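Local coordinates for protein PaxB (Photorhabdus luminescens, PDB 6EK4) that probably acts as one component of a two-component alpha-helical pore-forming toxin related to YaxAB, at residues L22-S33 / T47-D58. Sequence-based numbering, arbitrary orientation.
Sequences LSQAVKNIWRLS and TLRISLYSRDLD. With NA (sodium ion), chain E.
Thr47 meets Ser33 through CB atoms 4.1 Å apart; its OG1 instead bonds back to Gln44 O, with Ile43 O as an alternative acceptor, both in its own helix. Leu48 adds CD2 beside Ser33 O. Ile50 brings CG2 to Ile29 CG2 at 4.1 Å, with Val143 and Ile145 also against its side chain. Ser51 is small enough for Ile29 CG2 to lie 3.6 Å from its CA, and its OG turns back to Leu48 O, which Leu52 N also uses. Here helices 19-35 and 42-73 form an antiparallel hairpin, their local axes 8.8 Å apart at 153°, within the long helical bundle of this elongated toxin component; helix 247-321 packs against Ile29. Ser54 OG likewise donates to Ile50 O (2.6 Å), from the opposite face of that carbonyl plane to Ser54 N, while both methyls of Val26 lie against the Ser54 backbone carbonyl. Arg55, its chain bent at chi3, lays its guanidinium over one face of the Trp30 six-membered ring, NH2 3.3 Å from CZ3, with the planes 33° apart. Leu57 meets Leu22, CD2 to CD2. Asp58, CG anti to the backbone N (chi1 -167°), points OD1 at Ser23 OG, 2.7 Å away, a hydroxyl also within reach of Val19 O; Asp58 OD2 forms a salt bridge with Arg62 NE.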
loop_
_atom_site.group_PDB
_atom_site.type_symbol
_atom_site.label_atom_id
_atom_site.label_comp_id
_atom_site.label_asym_id
_atom_site.label_seq_id
_atom_site.Cartn_x
_atom_site.Cartn_y
_atom_site.Cartn_z
ATOM N N LEU A 22 -13.934 0.075 -7.716
ATOM C CA LEU A 22 -14.446 0.240 -6.356
ATOM C C LEU A 22 -14.164 -1.010 -5.523
ATOM O O LEU A 22 -13.591 -0.920 -4.439
ATOM C CB LEU A 22 -15.956 0.528 -6.383
ATOM C CG LEU A 22 -16.590 1.203 -5.160
ATOM C CD1 LEU A 22 -18.026 1.599 -5.473
ATOM C CD2 LEU A 22 -16.542 0.325 -3.916
ATOM N N SER A 23 -14.564 -2.169 -6.044
ATOM C CA SER A 23 -14.442 -3.436 -5.315
ATOM C C SER A 23 -12.998 -3.924 -5.186
ATOM O O SER A 23 -12.632 -4.512 -4.167
ATOM C CB SER A 23 -15.298 -4.518 -5.977
ATOM O OG SER A 23 -16.675 -4.190 -5.902
ATOM N N GLN A 24 -12.189 -3.690 -6.218
ATOM C CA GLN A 24 -10.776 -4.068 -6.192
ATOM C C GLN A 24 -10.011 -3.250 -5.151
ATOM O O GLN A 24 -9.102 -3.763 -4.501
ATOM C CB GLN A 24 -10.139 -3.893 -7.577
ATOM C CG GLN A 24 -8.693 -4.366 -7.683
ATOM C CD GLN A 24 -8.543 -5.860 -7.463
ATOM O OE1 GLN A 24 -9.167 -6.666 -8.154
ATOM N NE2 GLN A 24 -7.707 -6.239 -6.501
ATOM N N ALA A 25 -10.380 -1.979 -5.004
ATOM C CA ALA A 25 -9.772 -1.111 -3.997
ATOM C C ALA A 25 -10.104 -1.583 -2.582
ATOM O O ALA A 25 -9.254 -1.530 -1.693
ATOM C CB ALA A 25 -10.221 0.327 -4.195
ATOM N N VAL A 26 -11.338 -2.043 -2.385
ATOM C CA VAL A 26 -11.765 -2.617 -1.106
ATOM C C VAL A 26 -10.997 -3.913 -0.827
ATOM O O VAL A 26 -10.594 -4.170 0.310
ATOM C CB VAL A 26 -13.289 -2.884 -1.087
ATOM C CG1 VAL A 26 -13.703 -3.662 0.155
ATOM C CG2 VAL A 26 -14.061 -1.574 -1.163
ATOM N N LYS A 27 -10.801 -4.719 -1.868
ATOM C CA LYS A 27 -10.016 -5.954 -1.779
ATOM C C LYS A 27 -8.556 -5.657 -1.410
ATOM O O LYS A 27 -7.960 -6.366 -0.598
ATOM C CB LYS A 27 -10.089 -6.714 -3.113
ATOM C CG LYS A 27 -9.299 -8.014 -3.184
ATOM C CD LYS A 27 -9.856 -9.073 -2.247
ATOM C CE LYS A 27 -9.238 -10.434 -2.522
ATOM N NZ LYS A 27 -9.839 -11.504 -1.678
ATOM N N ASN A 28 -7.997 -4.607 -2.004
ATOM C CA ASN A 28 -6.611 -4.209 -1.742
ATOM C C ASN A 28 -6.405 -3.651 -0.336
ATOM O O ASN A 28 -5.340 -3.836 0.255
ATOM C CB ASN A 28 -6.139 -3.177 -2.775
ATOM C CG ASN A 28 -6.043 -3.748 -4.178
ATOM O OD1 ASN A 28 -5.909 -4.960 -4.367
ATOM N ND2 ASN A 28 -6.111 -2.874 -5.174
ATOM N N ILE A 29 -7.416 -2.961 0.191
ATOM C CA ILE A 29 -7.353 -2.428 1.552
ATOM C C ILE A 29 -7.334 -3.568 2.572
ATOM O O ILE A 29 -6.587 -3.514 3.548
ATOM C CB ILE A 29 -8.512 -1.443 1.837
ATOM C CG1 ILE A 29 -8.269 -0.125 1.093
ATOM C CG2 ILE A 29 -8.641 -1.161 3.328
ATOM C CD1 ILE A 29 -9.487 0.769 0.987
ATOM N N TRP A 30 -8.148 -4.597 2.338
ATOM C CA TRP A 30 -8.160 -5.783 3.197
ATOM C C TRP A 30 -6.791 -6.460 3.220
ATOM O O TRP A 30 -6.258 -6.760 4.288
ATOM C CB TRP A 30 -9.218 -6.782 2.720
ATOM C CG TRP A 30 -9.299 -8.015 3.572
ATOM C CD1 TRP A 30 -8.626 -9.190 3.384
ATOM C CD2 TRP A 30 -10.092 -8.190 4.749
ATOM N NE1 TRP A 30 -8.954 -10.086 4.374
ATOM C CE2 TRP A 30 -9.853 -9.497 5.223
ATOM C CE3 TRP A 30 -10.982 -7.369 5.450
ATOM C CZ2 TRP A 30 -10.474 -10.002 6.368
ATOM C CZ3 TRP A 30 -11.600 -7.871 6.587
ATOM C CH2 TRP A 30 -11.342 -9.176 7.033
ATOM N N ARG A 31 -6.236 -6.697 2.036
ATOM C CA ARG A 31 -4.935 -7.350 1.899
ATOM C C ARG A 31 -3.828 -6.545 2.580
ATOM O O ARG A 31 -3.008 -7.105 3.309
ATOM C CB ARG A 31 -4.602 -7.550 0.416
ATOM C CG ARG A 31 -3.310 -8.310 0.152
ATOM C CD ARG A 31 -3.121 -8.605 -1.330
ATOM N NE ARG A 31 -3.351 -7.428 -2.171
ATOM C CZ ARG A 31 -2.510 -6.400 -2.305
ATOM N NH1 ARG A 31 -1.351 -6.367 -1.651
ATOM N NH2 ARG A 31 -2.837 -5.387 -3.101
ATOM N N LEU A 32 -3.816 -5.237 2.339
ATOM C CA LEU A 32 -2.800 -4.351 2.907
ATOM C C LEU A 32 -2.947 -4.169 4.415
ATOM O O LEU A 32 -1.950 -4.098 5.126
ATOM C CB LEU A 32 -2.832 -2.983 2.216
ATOM C CG LEU A 32 -2.327 -2.967 0.771
ATOM C CD1 LEU A 32 -2.781 -1.704 0.057
ATOM C CD2 LEU A 32 -0.813 -3.101 0.712
ATOM N N SER A 33 -4.184 -4.103 4.902
ATOM C CA SER A 33 -4.438 -3.885 6.329
ATOM C C SER A 33 -4.031 -5.067 7.210
ATOM O O SER A 33 -3.902 -4.910 8.423
ATOM C CB SER A 33 -5.916 -3.563 6.570
ATOM O OG SER A 33 -6.743 -4.644 6.177
ATOM N N THR A 47 -6.566 0.952 10.535
ATOM C CA THR A 47 -6.568 0.353 9.198
ATOM C C THR A 47 -7.581 -0.787 9.098
ATOM O O THR A 47 -8.201 -0.981 8.052
ATOM C CB THR A 47 -5.175 -0.170 8.797
ATOM O OG1 THR A 47 -4.632 -0.960 9.860
ATOM C CG2 THR A 47 -4.235 0.988 8.493
ATOM N N LEU A 48 -7.746 -1.535 10.187
ATOM C CA LEU A 48 -8.759 -2.589 10.248
ATOM C C LEU A 48 -10.177 -2.009 10.251
ATOM O O LEU A 48 -11.099 -2.636 9.733
ATOM C CB LEU A 48 -8.547 -3.487 11.474
ATOM C CG LEU A 48 -7.289 -4.363 11.454
ATOM C CD1 LEU A 48 -7.052 -4.990 12.821
ATOM C CD2 LEU A 48 -7.375 -5.437 10.379
ATOM N N ARG A 49 -10.347 -0.821 10.832
ATOM C CA ARG A 49 -11.632 -0.119 10.779
ATOM C C ARG A 49 -11.968 0.294 9.349
ATOM O O ARG A 49 -13.119 0.192 8.924
ATOM C CB ARG A 49 -11.622 1.129 11.666
ATOM C CG ARG A 49 -11.570 0.860 13.159
ATOM C CD ARG A 49 -11.470 2.168 13.926
ATOM N NE ARG A 49 -11.097 1.980 15.326
ATOM C CZ ARG A 49 -10.725 2.960 16.149
ATOM N NH1 ARG A 49 -10.669 4.220 15.726
ATOM N NH2 ARG A 49 -10.401 2.680 17.406
ATOM N N ILE A 50 -10.959 0.764 8.619
ATOM C CA ILE A 50 -11.143 1.210 7.237
ATOM C C ILE A 50 -11.510 0.035 6.331
ATOM O O ILE A 50 -12.407 0.155 5.498
ATOM C CB ILE A 50 -9.890 1.943 6.695
ATOM C CG1 ILE A 50 -9.683 3.265 7.445
ATOM C CG2 ILE A 50 -10.026 2.227 5.204
ATOM C CD1 ILE A 50 -8.294 3.848 7.295
ATOM N N SER A 51 -10.829 -1.097 6.502
ATOM C CA SER A 51 -11.124 -2.295 5.707
ATOM C C SER A 51 -12.517 -2.850 6.012
ATOM O O SER A 51 -13.209 -3.320 5.110
ATOM C CB SER A 51 -10.069 -3.382 5.936
ATOM O OG SER A 51 -10.241 -4.010 7.194
ATOM N N LEU A 52 -12.916 -2.785 7.282
ATOM C CA LEU A 52 -14.217 -3.295 7.719
ATOM C C LEU A 52 -15.363 -2.448 7.160
ATOM O O LEU A 52 -16.341 -2.983 6.635
ATOM C CB LEU A 52 -14.288 -3.335 9.249
ATOM C CG LEU A 52 -15.301 -4.309 9.859
ATOM C CD1 LEU A 52 -14.780 -5.739 9.792
ATOM C CD2 LEU A 52 -15.617 -3.927 11.298
ATOM N N TYR A 53 -15.234 -1.128 7.277
ATOM C CA TYR A 53 -16.217 -0.200 6.713
ATOM C C TYR A 53 -16.159 -0.164 5.181
ATOM O O TYR A 53 -17.177 0.067 4.529
ATOM C CB TYR A 53 -16.023 1.216 7.272
ATOM C CG TYR A 53 -16.433 1.402 8.724
ATOM C CD1 TYR A 53 -17.672 0.961 9.188
ATOM C CD2 TYR A 53 -15.594 2.057 9.624
ATOM C CE1 TYR A 53 -18.050 1.144 10.509
ATOM C CE2 TYR A 53 -15.965 2.244 10.946
ATOM C CZ TYR A 53 -17.192 1.787 11.384
ATOM O OH TYR A 53 -17.562 1.973 12.697
ATOM N N SER A 54 -14.973 -0.380 4.611
ATOM C CA SER A 54 -14.822 -0.479 3.153
ATOM C C SER A 54 -15.631 -1.643 2.594
ATOM O O SER A 54 -16.283 -1.515 1.559
ATOM C CB SER A 54 -13.351 -0.651 2.760
ATOM O OG SER A 54 -12.636 0.561 2.910
ATOM N N ARG A 55 -15.578 -2.776 3.286
ATOM C CA ARG A 55 -16.331 -3.960 2.895
ATOM C C ARG A 55 -17.836 -3.739 3.062
ATOM O O ARG A 55 -18.626 -4.218 2.250
ATOM C CB ARG A 55 -15.874 -5.170 3.711
ATOM C CG ARG A 55 -16.327 -6.507 3.148
ATOM C CD ARG A 55 -15.504 -7.652 3.715
ATOM N NE ARG A 55 -15.597 -7.731 5.173
ATOM C CZ ARG A 55 -14.940 -8.613 5.924
ATOM N NH1 ARG A 55 -15.098 -8.601 7.245
ATOM N NH2 ARG A 55 -14.128 -9.510 5.368
ATOM N N ASP A 56 -18.224 -3.013 4.110
ATOM C CA ASP A 56 -19.626 -2.635 4.315
ATOM C C ASP A 56 -20.134 -1.726 3.196
ATOM O O ASP A 56 -21.279 -1.853 2.762
ATOM C CB ASP A 56 -19.817 -1.929 5.666
ATOM C CG ASP A 56 -19.791 -2.886 6.846
ATOM O OD1 ASP A 56 -20.101 -4.085 6.668
ATOM O OD2 ASP A 56 -19.475 -2.430 7.966
ATOM N N LEU A 57 -19.286 -0.802 2.749
ATOM C CA LEU A 57 -19.625 0.092 1.639
ATOM C C LEU A 57 -19.799 -0.708 0.352
ATOM O O LEU A 57 -20.739 -0.474 -0.409
ATOM C CB LEU A 57 -18.540 1.160 1.459
ATOM C CG LEU A 57 -18.838 2.315 0.493
ATOM C CD1 LEU A 57 -18.109 3.576 0.931
ATOM C CD2 LEU A 57 -18.478 1.974 -0.948
ATOM N N ASP A 58 -18.890 -1.652 0.121
ATOM C CA ASP A 58 -18.958 -2.535 -1.043
ATOM C C ASP A 58 -20.241 -3.368 -1.035
ATOM O O ASP A 58 -20.871 -3.549 -2.078
ATOM C CB ASP A 58 -17.736 -3.459 -1.079
ATOM C CG ASP A 58 -17.581 -4.176 -2.406
ATOM O OD1 ASP A 58 -17.633 -3.507 -3.458
ATOM O OD2 ASP A 58 -17.395 -5.409 -2.396
HETATM NA NA NA E . -21.576 -6.123 7.522
#